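Side-chain contacts in putative uncharacterized protein (Legionella drancourtii, PDB 4JVS), which probably acts as a secreted effector that stimulates GTP hydrolysis by a partner GTPase, this chain being its GTPase-activating (GAP) domain: residues A143-Y148 and S155-M160; E76-E79 and I83-H86; A97-A102 and H110-H115; N91-T96 and A139-P144; I249-L254 and D283-R288. All coordinates share one frame; numbering follows the deposited sequence.

Contact 1: A143-Y148 and S155-M160; sequences APSTDY and SPWAKM
Aromatic packing between Tyr-148 and Trp-157 carries most of this contact. The Tyr-148 ring and the five-membered ring of Trp-157 have centroids 5.2 Å apart with their planes turned 77° from each other. The nearest carbons are Tyr-148 CD2 and Trp-157 CD1, 3.7 Å apart, and the rings meet obliquely. In both residues CG stands anti to the backbone N (chi1 -171° in Tyr-148, 174° in Trp-157), which carries the two rings out from their helices toward each other. Trp-157 CB extends the apolar patch, lying 3.7 Å from Tyr-148 CE2.

These are successive helices, 142-151 and 156-177, joined by a short turn in the N-terminal subdomain of the GAP domain. Tyr-148 is near the end of the first, and Ser-155 is the N-cap of the second.

The two serine hydroxyls only touch ring edges, and their hydrogen bonds go elsewhere. Ser-155 OG sits at the edge of the Tyr-148 ring, close to its plane and 3.2 Å from CE2, while it accepts the capping bond from Ala-158 N at 3.3 Å and also bonds to Phe-152 O. Ser-145 OG lies in the indole plane at its edge, 3.9 Å from Trp-157 NE1; its hydrogen-bond partner is Gln-161 NE2. Beyond the pair, Phe-94 stacks on Tyr-148, Phe-95 meets Trp-157 edge-to-face, and Thr-146 packs on an acidic side chain of another protein chain in the assembly.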
# COMPACT_ATOMS: atom_id res chain seq x y z
N ALA A 143 2.43 2.49 -9.74
CA ALA A 143 3.59 2.97 -10.51
C ALA A 143 3.29 4.25 -11.29
O ALA A 143 4.07 5.20 -11.21
CB ALA A 143 4.15 1.87 -11.41
N PRO A 144 2.18 4.29 -12.05
CA PRO A 144 1.87 5.57 -12.71
C PRO A 144 1.73 6.70 -11.70
O PRO A 144 2.21 7.80 -11.96
CB PRO A 144 0.54 5.30 -13.38
CG PRO A 144 0.56 3.84 -13.66
CD PRO A 144 1.23 3.24 -12.47
N SER A 145 1.10 6.42 -10.56
CA SER A 145 0.98 7.40 -9.49
C SER A 145 2.35 7.91 -9.06
O SER A 145 2.60 9.12 -9.05
CB SER A 145 0.23 6.80 -8.29
OG SER A 145 0.56 7.46 -7.08
N THR A 146 3.23 6.99 -8.70
CA THR A 146 4.57 7.36 -8.28
C THR A 146 5.27 8.17 -9.37
O THR A 146 5.89 9.20 -9.08
CB THR A 146 5.40 6.12 -7.92
OG1 THR A 146 4.89 5.53 -6.72
CG2 THR A 146 6.87 6.47 -7.74
N ASP A 147 5.13 7.73 -10.61
CA ASP A 147 5.79 8.37 -11.74
C ASP A 147 5.30 9.80 -11.92
O ASP A 147 6.09 10.70 -12.18
CB ASP A 147 5.58 7.58 -13.02
CG ASP A 147 6.54 6.41 -13.14
OD1 ASP A 147 7.59 6.44 -12.46
OD2 ASP A 147 6.24 5.47 -13.92
N TYR A 148 3.99 9.99 -11.80
CA TYR A 148 3.39 11.31 -11.84
C TYR A 148 3.99 12.22 -10.77
O TYR A 148 4.46 13.32 -11.06
CB TYR A 148 1.86 11.21 -11.70
CG TYR A 148 1.15 12.52 -11.96
CD1 TYR A 148 0.60 12.80 -13.20
CD2 TYR A 148 1.06 13.50 -10.96
CE1 TYR A 148 -0.03 14.01 -13.44
CE2 TYR A 148 0.43 14.71 -11.20
CZ TYR A 148 -0.12 14.96 -12.44
OH TYR A 148 -0.75 16.15 -12.67
N SER A 155 2.31 19.25 -8.20
CA SER A 155 0.98 19.07 -8.77
C SER A 155 -0.06 18.94 -7.68
O SER A 155 0.25 18.49 -6.57
CB SER A 155 0.96 17.82 -9.64
OG SER A 155 1.49 16.73 -8.93
N PRO A 156 -1.31 19.34 -7.99
CA PRO A 156 -2.40 19.18 -7.03
C PRO A 156 -2.44 17.74 -6.55
O PRO A 156 -2.54 17.52 -5.34
CB PRO A 156 -3.64 19.51 -7.86
CG PRO A 156 -3.13 20.39 -8.93
CD PRO A 156 -1.79 19.85 -9.28
N TRP A 157 -2.32 16.79 -7.48
CA TRP A 157 -2.26 15.36 -7.15
C TRP A 157 -1.23 15.06 -6.08
O TRP A 157 -1.53 14.39 -5.09
CB TRP A 157 -1.94 14.52 -8.39
CG TRP A 157 -1.74 13.09 -8.05
CD1 TRP A 157 -0.55 12.45 -7.84
CD2 TRP A 157 -2.76 12.10 -7.85
NE1 TRP A 157 -0.76 11.13 -7.53
CE2 TRP A 157 -2.12 10.89 -7.53
CE3 TRP A 157 -4.15 12.13 -7.91
CZ2 TRP A 157 -2.82 9.72 -7.27
CZ3 TRP A 157 -4.85 10.97 -7.66
CH2 TRP A 157 -4.18 9.77 -7.34
N ALA A 158 -0.00 15.54 -6.29
CA ALA A 158 1.07 15.28 -5.35
C ALA A 158 0.76 15.85 -3.98
O ALA A 158 1.15 15.28 -2.96
CB ALA A 158 2.38 15.84 -5.86
N LYS A 159 0.04 16.97 -3.95
CA LYS A 159 -0.32 17.61 -2.68
C LYS A 159 -1.39 16.83 -1.93
O LYS A 159 -1.33 16.70 -0.71
CB LYS A 159 -0.73 19.07 -2.90
CG LYS A 159 0.45 19.98 -3.23
CD LYS A 159 0.03 21.38 -3.67
CE LYS A 159 1.24 22.22 -4.08
NZ LYS A 159 0.84 23.61 -4.47
N MET A 160 -2.37 16.31 -2.67
CA MET A 160 -3.48 15.56 -2.11
C MET A 160 -2.99 14.24 -1.56
O MET A 160 -3.38 13.81 -0.48
CB MET A 160 -4.52 15.27 -3.19
CG MET A 160 -5.08 16.51 -3.84
SD MET A 160 -6.04 17.51 -2.70
CE MET A 160 -6.00 19.07 -3.56

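Contact 2: E76-E79 and I83-H86; sequences EHCE and IWQH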
# COMPACT_ATOMS: atom_id res chain seq x y z
N GLU A 76 -13.81 14.27 -3.17
CA GLU A 76 -15.02 14.82 -3.78
C GLU A 76 -14.83 16.29 -4.20
O GLU A 76 -15.23 16.69 -5.28
CB GLU A 76 -16.24 14.64 -2.87
CG GLU A 76 -17.56 15.01 -3.53
CD GLU A 76 -17.92 14.09 -4.71
OE1 GLU A 76 -17.28 13.03 -4.89
OE2 GLU A 76 -18.88 14.42 -5.45
N HIS A 77 -14.17 17.06 -3.34
CA HIS A 77 -13.94 18.47 -3.63
C HIS A 77 -13.03 18.63 -4.86
O HIS A 77 -13.27 19.48 -5.71
CB HIS A 77 -13.36 19.16 -2.40
CG HIS A 77 -13.52 20.64 -2.39
ND1 HIS A 77 -13.74 21.38 -3.53
CD2 HIS A 77 -13.47 21.53 -1.36
CE1 HIS A 77 -13.82 22.66 -3.21
NE2 HIS A 77 -13.67 22.78 -1.91
N CYS A 78 -12.00 17.80 -4.96
CA CYS A 78 -11.14 17.81 -6.13
C CYS A 78 -11.91 17.55 -7.42
O CYS A 78 -11.67 18.20 -8.44
CB CYS A 78 -10.04 16.77 -5.97
SG CYS A 78 -8.95 17.10 -4.57
N GLU A 79 -12.80 16.59 -7.41
CA GLU A 79 -13.60 16.31 -8.57
C GLU A 79 -14.54 17.42 -8.97
O GLU A 79 -14.69 17.71 -10.11
CB GLU A 79 -14.41 15.05 -8.34
CG GLU A 79 -14.32 14.06 -9.46
CD GLU A 79 -15.33 12.98 -9.37
OE1 GLU A 79 -14.96 11.89 -8.97
OE2 GLU A 79 -16.49 13.22 -9.68
N ILE A 83 -9.99 19.96 -10.17
CA ILE A 83 -8.62 20.32 -9.89
C ILE A 83 -7.65 19.52 -10.79
O ILE A 83 -6.47 19.87 -10.95
CB ILE A 83 -8.32 20.13 -8.38
CG1 ILE A 83 -7.79 21.41 -7.74
CG2 ILE A 83 -7.34 19.03 -8.15
CD1 ILE A 83 -8.86 22.43 -7.51
N TRP A 84 -8.18 18.48 -11.40
CA TRP A 84 -7.43 17.61 -12.31
C TRP A 84 -7.26 18.19 -13.71
O TRP A 84 -6.46 17.68 -14.52
CB TRP A 84 -8.11 16.23 -12.41
CG TRP A 84 -8.48 15.66 -11.07
CD1 TRP A 84 -9.69 15.15 -10.71
CD2 TRP A 84 -7.63 15.55 -9.91
NE1 TRP A 84 -9.65 14.72 -9.40
CE2 TRP A 84 -8.41 14.95 -8.89
CE3 TRP A 84 -6.30 15.88 -9.64
CZ2 TRP A 84 -7.88 14.69 -7.62
CZ3 TRP A 84 -5.78 15.62 -8.39
CH2 TRP A 84 -6.57 15.04 -7.39
N GLN A 85 -8.01 19.26 -14.00
CA GLN A 85 -7.97 19.92 -15.31
C GLN A 85 -8.33 18.94 -16.43
O GLN A 85 -7.77 19.00 -17.52
CB GLN A 85 -6.60 20.56 -15.57
CG GLN A 85 -6.21 21.70 -14.62
CD GLN A 85 -4.91 22.37 -15.04
OE1 GLN A 85 -3.95 21.71 -15.44
NE2 GLN A 85 -4.88 23.70 -14.97
N HIS A 86 -9.28 18.05 -16.15
CA HIS A 86 -9.67 17.05 -17.12
C HIS A 86 -10.53 17.69 -18.20
O HIS A 86 -11.53 18.33 -17.89
CB HIS A 86 -10.42 15.89 -16.45
CG HIS A 86 -10.85 14.81 -17.40
ND1 HIS A 86 -12.14 14.69 -17.86
CD2 HIS A 86 -10.15 13.80 -17.98
CE1 HIS A 86 -12.23 13.66 -18.67
NE2 HIS A 86 -11.03 13.10 -18.77
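Cys-78 and Trp-84 are brought together by first torsions of the same kind: SG lies anti to the carbonyl carbon of Cys-78 (chi1 -62°), and CG does the same in Trp-84 (chi1 -47°). The indole, whose chain sets off across the contact rather than straight at it, thereby brings its six-membered ring up to the helix. Cys-78 CB is the carbon that touches it, 3.4 Å from Trp-84 CZ2. The sulfur comes in at a slant: Cys-78 SG is 4.8 Å from the centroid of the six-membered ring of Trp-84, well to the side of the ring normal, which makes it an oblique sulfur-aromatic contact.

Ile-83 works from the backbone as well as the side chain. Its N donates to Cys-78 O at 3.0 Å in a nearly straight bond (166°) that lies in the carbonyl plane. That same oxygen, Cys-78 O, also lies over a face of the Trp-84 indole. Ile-83 CG2 reaches Cys-78 CB at 4.1 Å and also rests on a face of its neighbour's indole, toward the rim.

Further out, Trp-84 NE1 is hydrogen-bonded to Ser-119 OG, and Met-160 of helix 156-177 packs on both Cys-78 and Trp-84. A backbone N-H reaching back five residues to a carbonyl of the last turn is characteristic of a chain leaving a helix, here helix 60-80 of the N-terminal subdomain.

Contact 3: A97-A102 and H110-H115; sequences AFKPDA and HAYIAH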
# COMPACT_ATOMS: atom_id res chain seq x y z
N ALA A 97 -0.07 8.60 -19.77
CA ALA A 97 1.29 8.84 -20.25
C ALA A 97 2.36 8.00 -19.53
O ALA A 97 3.47 7.83 -20.03
CB ALA A 97 1.63 10.31 -20.13
N PHE A 98 2.04 7.54 -18.34
CA PHE A 98 2.98 6.80 -17.54
C PHE A 98 2.65 5.34 -17.47
O PHE A 98 3.09 4.69 -16.58
CB PHE A 98 2.94 7.34 -16.14
CG PHE A 98 3.32 8.77 -16.02
CD1 PHE A 98 4.62 9.14 -16.10
CD2 PHE A 98 2.40 9.72 -15.82
CE1 PHE A 98 4.98 10.40 -16.00
CE2 PHE A 98 2.78 10.98 -15.71
CZ PHE A 98 4.07 11.31 -15.81
N LYS A 99 1.90 4.81 -18.40
CA LYS A 99 1.59 3.41 -18.37
C LYS A 99 1.23 2.78 -19.68
O LYS A 99 0.12 2.90 -20.15
CB LYS A 99 0.44 3.13 -17.42
CG LYS A 99 0.01 1.68 -17.39
CD LYS A 99 -0.33 1.21 -16.01
CE LYS A 99 0.27 -0.14 -15.67
NZ LYS A 99 0.66 -0.38 -14.25
N PRO A 100 2.19 2.11 -20.28
CA PRO A 100 2.04 0.85 -21.01
C PRO A 100 3.09 -0.06 -20.42
O PRO A 100 3.79 0.45 -19.56
CB PRO A 100 2.39 1.23 -22.44
CG PRO A 100 2.19 2.68 -22.48
CD PRO A 100 2.68 3.17 -21.19
N ASP A 101 3.21 -1.33 -20.79
CA ASP A 101 2.35 -2.06 -21.74
C ASP A 101 0.82 -1.92 -21.64
O ASP A 101 0.11 -2.09 -22.64
CB ASP A 101 2.67 -3.57 -21.68
CG ASP A 101 4.10 -3.89 -22.11
OD1 ASP A 101 4.99 -3.96 -21.23
OD2 ASP A 101 4.33 -4.09 -23.32
N ALA A 102 0.34 -1.60 -20.43
CA ALA A 102 -1.08 -1.69 -20.10
C ALA A 102 -1.54 -3.12 -20.38
O ALA A 102 -2.30 -3.38 -21.31
CB ALA A 102 -1.91 -0.67 -20.87
N HIS A 110 -6.88 -6.24 -9.52
CA HIS A 110 -7.41 -5.16 -10.29
C HIS A 110 -6.77 -5.15 -11.62
O HIS A 110 -5.64 -5.52 -11.76
CB HIS A 110 -7.09 -3.85 -9.64
CG HIS A 110 -8.01 -3.48 -8.52
ND1 HIS A 110 -9.08 -2.76 -8.70
CD2 HIS A 110 -7.95 -3.74 -7.19
CE1 HIS A 110 -9.68 -2.58 -7.56
NE2 HIS A 110 -8.99 -3.18 -6.64
N ALA A 111 -7.46 -4.69 -12.62
CA ALA A 111 -6.88 -4.58 -13.93
C ALA A 111 -6.80 -3.12 -14.29
O ALA A 111 -7.54 -2.33 -13.79
CB ALA A 111 -7.70 -5.34 -14.94
N TYR A 112 -5.86 -2.76 -15.12
CA TYR A 112 -5.72 -1.38 -15.43
C TYR A 112 -6.86 -1.00 -16.28
O TYR A 112 -7.14 -1.63 -17.24
CB TYR A 112 -4.43 -1.14 -16.18
CG TYR A 112 -4.27 0.25 -16.64
CD1 TYR A 112 -4.57 0.60 -17.92
CD2 TYR A 112 -3.81 1.19 -15.82
CE1 TYR A 112 -4.44 1.87 -18.35
CE2 TYR A 112 -3.66 2.46 -16.24
CZ TYR A 112 -3.99 2.79 -17.51
OH TYR A 112 -3.83 4.07 -17.91
N ILE A 113 -7.52 0.06 -15.88
CA ILE A 113 -8.57 0.63 -16.64
C ILE A 113 -8.11 2.03 -16.81
O ILE A 113 -7.78 2.68 -15.87
CB ILE A 113 -9.88 0.56 -15.88
CG1 ILE A 113 -10.63 -0.67 -16.27
CG2 ILE A 113 -10.75 1.70 -16.27
CD1 ILE A 113 -10.49 -1.79 -15.30
N ALA A 114 -8.02 2.48 -18.04
CA ALA A 114 -7.49 3.82 -18.28
C ALA A 114 -8.53 4.88 -17.95
O ALA A 114 -8.23 6.07 -17.86
CB ALA A 114 -7.03 3.96 -19.71
N HIS A 115 -9.76 4.42 -17.76
CA HIS A 115 -10.89 5.32 -17.60
C HIS A 115 -11.19 5.67 -16.15
O HIS A 115 -12.21 6.30 -15.88
CB HIS A 115 -12.10 4.70 -18.26
CG HIS A 115 -11.82 4.19 -19.65
ND1 HIS A 115 -11.64 5.03 -20.72
CD2 HIS A 115 -11.68 2.93 -20.12
CE1 HIS A 115 -11.41 4.31 -21.81
NE2 HIS A 115 -11.43 3.04 -21.47
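The aliphatic part of Lys-99 lies over a face of the Tyr-112 ring. Lys-99 CG is 4.1 Å from the ring centroid of Tyr-112 and only 19° off the ring normal, a CH-pi contact, while CD settles over the rim, 3.5 Å from Tyr-112 CD2. The two side chains run past each other in opposite directions. With CG anti to the backbone N (chi1 177°), the lysine extends from the backbone before it bends at the later torsions, bringing CG and CD over the ring. Ala-102 adds a smaller touch, its CB 4.2 Å from Tyr-112 CD1 at an oblique angle.

In fold terms, the long loop that follows helix 60-80 is laid here against the chain just after strand 110-111, the second strand of the small antiparallel hairpin of the N-terminal subdomain.

Outside this shell, NZ is hydrogen-bonded to Pro-140 O, beyond the carbons that touch the ring, and Pro-144 of helix 142-151 packs against the lysine. Tyr-112 is placed by its own neighbours: Tyr-141 meets its ring with the planes about 30° apart, Thr-96 touches its side chain, and its backbone O receives Gln-245 NE2 from helix 243-253.

Contact 4: N91-T96 and A139-P144; sequences NHNFFT and APYEAP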
# COMPACT_ATOMS: atom_id res chain seq x y z
N ASN A 91 -11.47 10.28 -22.44
CA ASN A 91 -12.06 9.24 -21.60
C ASN A 91 -11.01 8.64 -20.66
O ASN A 91 -11.18 7.53 -20.17
CB ASN A 91 -12.73 8.15 -22.45
CG ASN A 91 -11.73 7.39 -23.34
OD1 ASN A 91 -10.56 7.75 -23.43
ND2 ASN A 91 -12.22 6.35 -24.00
N HIS A 92 -9.93 9.38 -20.43
CA HIS A 92 -8.82 8.85 -19.63
C HIS A 92 -8.28 9.86 -18.62
O HIS A 92 -8.27 11.07 -18.87
CB HIS A 92 -7.69 8.27 -20.52
CG HIS A 92 -6.95 9.29 -21.34
ND1 HIS A 92 -5.77 9.87 -20.92
CD2 HIS A 92 -7.23 9.83 -22.55
CE1 HIS A 92 -5.35 10.72 -21.84
NE2 HIS A 92 -6.22 10.72 -22.84
N ASN A 93 -7.84 9.34 -17.47
CA ASN A 93 -7.17 10.16 -16.47
C ASN A 93 -5.80 10.55 -16.98
O ASN A 93 -5.35 10.08 -18.03
CB ASN A 93 -7.03 9.42 -15.14
CG ASN A 93 -6.42 8.04 -15.30
OD1 ASN A 93 -5.25 7.89 -15.63
ND2 ASN A 93 -7.22 7.02 -15.05
N PHE A 94 -5.12 11.41 -16.24
CA PHE A 94 -3.86 11.93 -16.73
C PHE A 94 -2.66 11.03 -16.46
O PHE A 94 -1.51 11.44 -16.69
CB PHE A 94 -3.63 13.38 -16.26
CG PHE A 94 -3.77 13.60 -14.77
CD1 PHE A 94 -3.07 12.83 -13.85
CD2 PHE A 94 -4.57 14.63 -14.29
CE1 PHE A 94 -3.19 13.06 -12.48
CE2 PHE A 94 -4.69 14.88 -12.92
CZ PHE A 94 -3.99 14.09 -12.01
N PHE A 95 -2.91 9.80 -16.01
CA PHE A 95 -1.83 8.84 -15.72
C PHE A 95 -1.40 8.05 -16.94
O PHE A 95 -0.34 7.41 -16.93
CB PHE A 95 -2.22 7.86 -14.62
CG PHE A 95 -2.47 8.50 -13.29
CD1 PHE A 95 -1.41 8.95 -12.52
CD2 PHE A 95 -3.75 8.64 -12.80
CE1 PHE A 95 -1.63 9.54 -11.30
CE2 PHE A 95 -3.97 9.22 -11.58
CZ PHE A 95 -2.91 9.67 -10.82
N THR A 96 -2.23 8.09 -17.98
CA THR A 96 -2.06 7.31 -19.21
C THR A 96 -0.65 7.41 -19.82
O THR A 96 -0.09 6.41 -20.30
CB THR A 96 -3.17 7.67 -20.25
OG1 THR A 96 -4.35 6.93 -19.94
CG2 THR A 96 -2.74 7.37 -21.69
N ALA A 139 -3.09 -2.03 -7.30
CA ALA A 139 -1.78 -2.17 -7.93
C ALA A 139 -1.59 -1.54 -9.32
O ALA A 139 -0.48 -1.11 -9.65
CB ALA A 139 -1.36 -3.63 -7.93
N PRO A 140 -2.65 -1.51 -10.16
CA PRO A 140 -2.31 -1.00 -11.50
C PRO A 140 -2.01 0.49 -11.55
O PRO A 140 -1.52 0.95 -12.60
CB PRO A 140 -3.57 -1.32 -12.31
CG PRO A 140 -4.22 -2.45 -11.58
CD PRO A 140 -3.98 -2.13 -10.15
N TYR A 141 -2.27 1.23 -10.47
CA TYR A 141 -2.00 2.67 -10.48
C TYR A 141 -0.87 3.13 -9.56
O TYR A 141 -0.53 4.31 -9.55
CB TYR A 141 -3.28 3.48 -10.25
CG TYR A 141 -4.08 3.68 -11.51
CD1 TYR A 141 -3.77 4.71 -12.40
CD2 TYR A 141 -5.14 2.84 -11.83
CE1 TYR A 141 -4.50 4.90 -13.57
CE2 TYR A 141 -5.88 3.02 -13.00
CZ TYR A 141 -5.55 4.05 -13.86
OH TYR A 141 -6.29 4.21 -15.02
N GLU A 142 -0.28 2.20 -8.81
CA GLU A 142 0.84 2.51 -7.91
C GLU A 142 2.07 3.08 -8.61
O GLU A 142 2.69 4.02 -8.12
CB GLU A 142 1.25 1.28 -7.11
CG GLU A 142 0.21 0.79 -6.12
CD GLU A 142 0.16 1.63 -4.84
OE1 GLU A 142 0.79 2.72 -4.80
OE2 GLU A 142 -0.51 1.18 -3.87
N ALA A 143 2.43 2.49 -9.74
CA ALA A 143 3.59 2.97 -10.51
C ALA A 143 3.29 4.25 -11.29
O ALA A 143 4.07 5.20 -11.21
CB ALA A 143 4.15 1.87 -11.41
N PRO A 144 2.18 4.29 -12.05
CA PRO A 144 1.87 5.57 -12.71
C PRO A 144 1.73 6.70 -11.70
O PRO A 144 2.21 7.80 -11.96
CB PRO A 144 0.54 5.30 -13.38
CG PRO A 144 0.56 3.84 -13.66
CD PRO A 144 1.23 3.24 -12.47
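Asn-93 ND2 donates to Tyr-141 OH at 3.0 Å in a nearly straight bond (172°). The hydroxyl lies in the amide plane of Asn-93, although amide and ring planes are 72° apart; Ile-113 O is also beside it, modelled too close for a sound bond. The other end of the amide is used too. Asn-93 OD1 accepts from Phe-95 N at 3.0 Å, in plane and on a lone pair, forming an Asx turn within the type I beta turn from Asn-93 to Thr-96. CG placed between the backbone N and carbonyl carbon (chi1 51°) folds the amide back over its own turn for this.

Phe-95 supplies the apolar half. The edge of Tyr-141 points toward its face in an offset edge-to-face pair, ring centroids of Phe-95 and Tyr-141 5.7 Å apart. Phe-95 CB sits at the tyrosine edge, 3.9 Å from Tyr-141 CE1, and 4.0 Å from Pro-144 CB in the first turn of helix 142-151. Ile-121 of helix 118-124 touches Asn-93, Phe-95 and Tyr-141 alike.

Since ND2 also donates to Tyr-116 O, both ends of this buried amide are satisfied, which fixes its rotation and ties the loop to the start of the helix by bonds as well as by packing.

Contact 5: I249-L254 and D283-R288; sequences ICFEEL and DAFMGR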
# COMPACT_ATOMS: atom_id res chain seq x y z
N ILE A 249 -14.32 -3.42 -13.60
CA ILE A 249 -15.31 -2.35 -13.71
C ILE A 249 -16.57 -2.70 -12.91
O ILE A 249 -17.05 -1.89 -12.12
CB ILE A 249 -15.67 -2.05 -15.20
CG1 ILE A 249 -14.48 -1.41 -15.92
CG2 ILE A 249 -16.87 -1.13 -15.27
CD1 ILE A 249 -14.68 -1.18 -17.41
N CYS A 250 -17.10 -3.90 -13.12
CA CYS A 250 -18.27 -4.36 -12.38
C CYS A 250 -18.09 -4.29 -10.86
O CYS A 250 -18.96 -3.77 -10.15
CB CYS A 250 -18.62 -5.78 -12.79
SG CYS A 250 -19.28 -5.87 -14.44
N PHE A 251 -16.97 -4.81 -10.38
CA PHE A 251 -16.67 -4.80 -8.95
C PHE A 251 -16.62 -3.38 -8.41
O PHE A 251 -16.97 -3.14 -7.25
CB PHE A 251 -15.35 -5.49 -8.68
CG PHE A 251 -15.43 -6.98 -8.72
CD1 PHE A 251 -16.57 -7.63 -8.31
CD2 PHE A 251 -14.36 -7.73 -9.16
CE1 PHE A 251 -16.65 -9.00 -8.34
CE2 PHE A 251 -14.43 -9.10 -9.19
CZ PHE A 251 -15.58 -9.74 -8.78
N GLU A 252 -16.19 -2.46 -9.26
CA GLU A 252 -16.04 -1.06 -8.87
C GLU A 252 -17.41 -0.39 -8.81
O GLU A 252 -17.71 0.33 -7.86
CB GLU A 252 -15.12 -0.34 -9.87
CG GLU A 252 -14.65 1.03 -9.43
CD GLU A 252 -13.85 1.01 -8.14
OE1 GLU A 252 -12.88 0.21 -8.04
OE2 GLU A 252 -14.21 1.78 -7.23
N GLU A 253 -18.24 -0.66 -9.81
CA GLU A 253 -19.57 -0.06 -9.92
C GLU A 253 -20.48 -0.41 -8.74
O GLU A 253 -21.30 0.39 -8.33
CB GLU A 253 -20.21 -0.44 -11.26
CG GLU A 253 -19.51 0.17 -12.48
CD GLU A 253 -19.49 1.69 -12.44
OE1 GLU A 253 -20.52 2.29 -12.06
OE2 GLU A 253 -18.45 2.30 -12.76
N LEU A 254 -20.31 -1.61 -8.19
CA LEU A 254 -21.07 -2.05 -7.02
C LEU A 254 -20.84 -1.21 -5.75
O LEU A 254 -21.63 -1.25 -4.80
CB LEU A 254 -20.81 -3.53 -6.74
CG LEU A 254 -21.94 -4.48 -7.15
CD1 LEU A 254 -22.72 -3.92 -8.31
CD2 LEU A 254 -21.40 -5.84 -7.51
N ASP A 283 -9.31 -16.80 -10.66
CA ASP A 283 -8.58 -16.84 -9.41
C ASP A 283 -7.94 -15.50 -9.17
O ASP A 283 -7.28 -15.30 -8.19
CB ASP A 283 -7.46 -17.85 -9.53
CG ASP A 283 -7.95 -19.26 -9.58
OD1 ASP A 283 -8.76 -19.62 -8.71
OD2 ASP A 283 -7.52 -20.01 -10.47
N ALA A 284 -8.12 -14.61 -10.11
CA ALA A 284 -7.45 -13.32 -10.07
C ALA A 284 -8.07 -12.39 -9.04
O ALA A 284 -7.45 -11.38 -8.68
CB ALA A 284 -7.46 -12.67 -11.44
N PHE A 285 -9.27 -12.71 -8.58
CA PHE A 285 -9.98 -11.85 -7.64
C PHE A 285 -10.18 -12.52 -6.28
O PHE A 285 -10.86 -11.98 -5.41
CB PHE A 285 -11.32 -11.38 -8.23
CG PHE A 285 -11.19 -10.82 -9.61
CD1 PHE A 285 -10.87 -9.49 -9.80
CD2 PHE A 285 -11.37 -11.63 -10.72
CE1 PHE A 285 -10.74 -8.97 -11.08
CE2 PHE A 285 -11.24 -11.11 -12.00
CZ PHE A 285 -10.92 -9.78 -12.18
N MET A 286 -9.57 -13.68 -6.11
CA MET A 286 -9.70 -14.47 -4.89
C MET A 286 -9.40 -13.61 -3.66
O MET A 286 -10.20 -13.54 -2.72
CB MET A 286 -8.70 -15.63 -4.93
CG MET A 286 -8.90 -16.68 -3.86
SD MET A 286 -10.14 -17.88 -4.37
CE MET A 286 -9.34 -18.59 -5.82
N GLY A 287 -8.27 -12.94 -3.70
CA GLY A 287 -7.74 -12.21 -2.58
C GLY A 287 -8.35 -10.88 -2.24
O GLY A 287 -7.94 -10.26 -1.33
N ARG A 288 -9.35 -10.47 -2.99
CA ARG A 288 -9.99 -9.18 -2.81
C ARG A 288 -10.80 -9.11 -1.57
O ARG A 288 -11.32 -10.07 -1.13
CB ARG A 288 -10.81 -8.82 -4.03
CG ARG A 288 -10.00 -8.25 -5.13
CD ARG A 288 -10.82 -7.83 -6.25
NE ARG A 288 -11.59 -6.66 -6.00
CZ ARG A 288 -11.82 -5.75 -6.91
NH1 ARG A 288 -11.32 -5.89 -8.09
NH2 ARG A 288 -12.55 -4.73 -6.62
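Phe-251 turns its edge to the face of Phe-285, and the two rings form an edge-to-face pair with centroids 5.3 Å apart and planes at 69°. Phe-251 CE2 does the touching, 3.6 Å from Phe-285 CD1, placed over the rim of the ring rather than its middle. Ala-284 CB packs on the opposite face of Phe-285, so that ring is held between its own neighbour in sequence and the helix.

Arg-288 approaches Phe-251 differently. Here the guanidinium offers its face, and the phenylalanine meets it with CB and CD2: Phe-251 CB is 3.6 Å from Arg-288 NH2, and CD2 is 3.7 Å from Arg-288 NH1. The planes are 57° apart, so this is not a parallel stack. A bend at the third torsion of the arginine (chi3 72°) turns the guanidinium so that one face meets those two carbons, while its CD lies in plane at the edge of Phe-285. The two residues bracket a type I beta turn closed by Arg-288 N to Phe-285 O at 3.2 Å.

Helix 243-253 thus meets the loop before helix 292-306, within the C-terminal subdomain. That loop reaches the partner protein: Gly-287 makes backbone hydrogen bonds to it, and Arg-288 packs on one of its aromatic side chains, with its own side chain about 10 Å from the bound GDP.

NH2 of Arg-288 makes a salt bridge with Asp-290, and NH1 a hydrogen bond to Gly-109 O. The chemistry is therefore divided: the charged group has polar partners at its nitrogens and an apolar residue, Phe-251, against one face, in a loop that touches the partner.

Overall arrangement
From the N terminus, contact 2 comes first, closing the tight turn at the end of helix 60-80. Contact 4 then makes the longest span among these contacts, from the loop at 91-96 to the start of helix 142-151, and contact 3 is nested wholly inside it. Contact 1 opens where contact 4 ends, sharing Ala-143 and Pro-144, and closes the short link to helix 156-177; it also packs directly on contact 2. Contact 5 closes a separate loop of the C-terminal subdomain. It touches contact 3 through His-110 with Arg-288 and Ile-113 with Ile-249, so the region around strand 110-111 bridges the two subdomains.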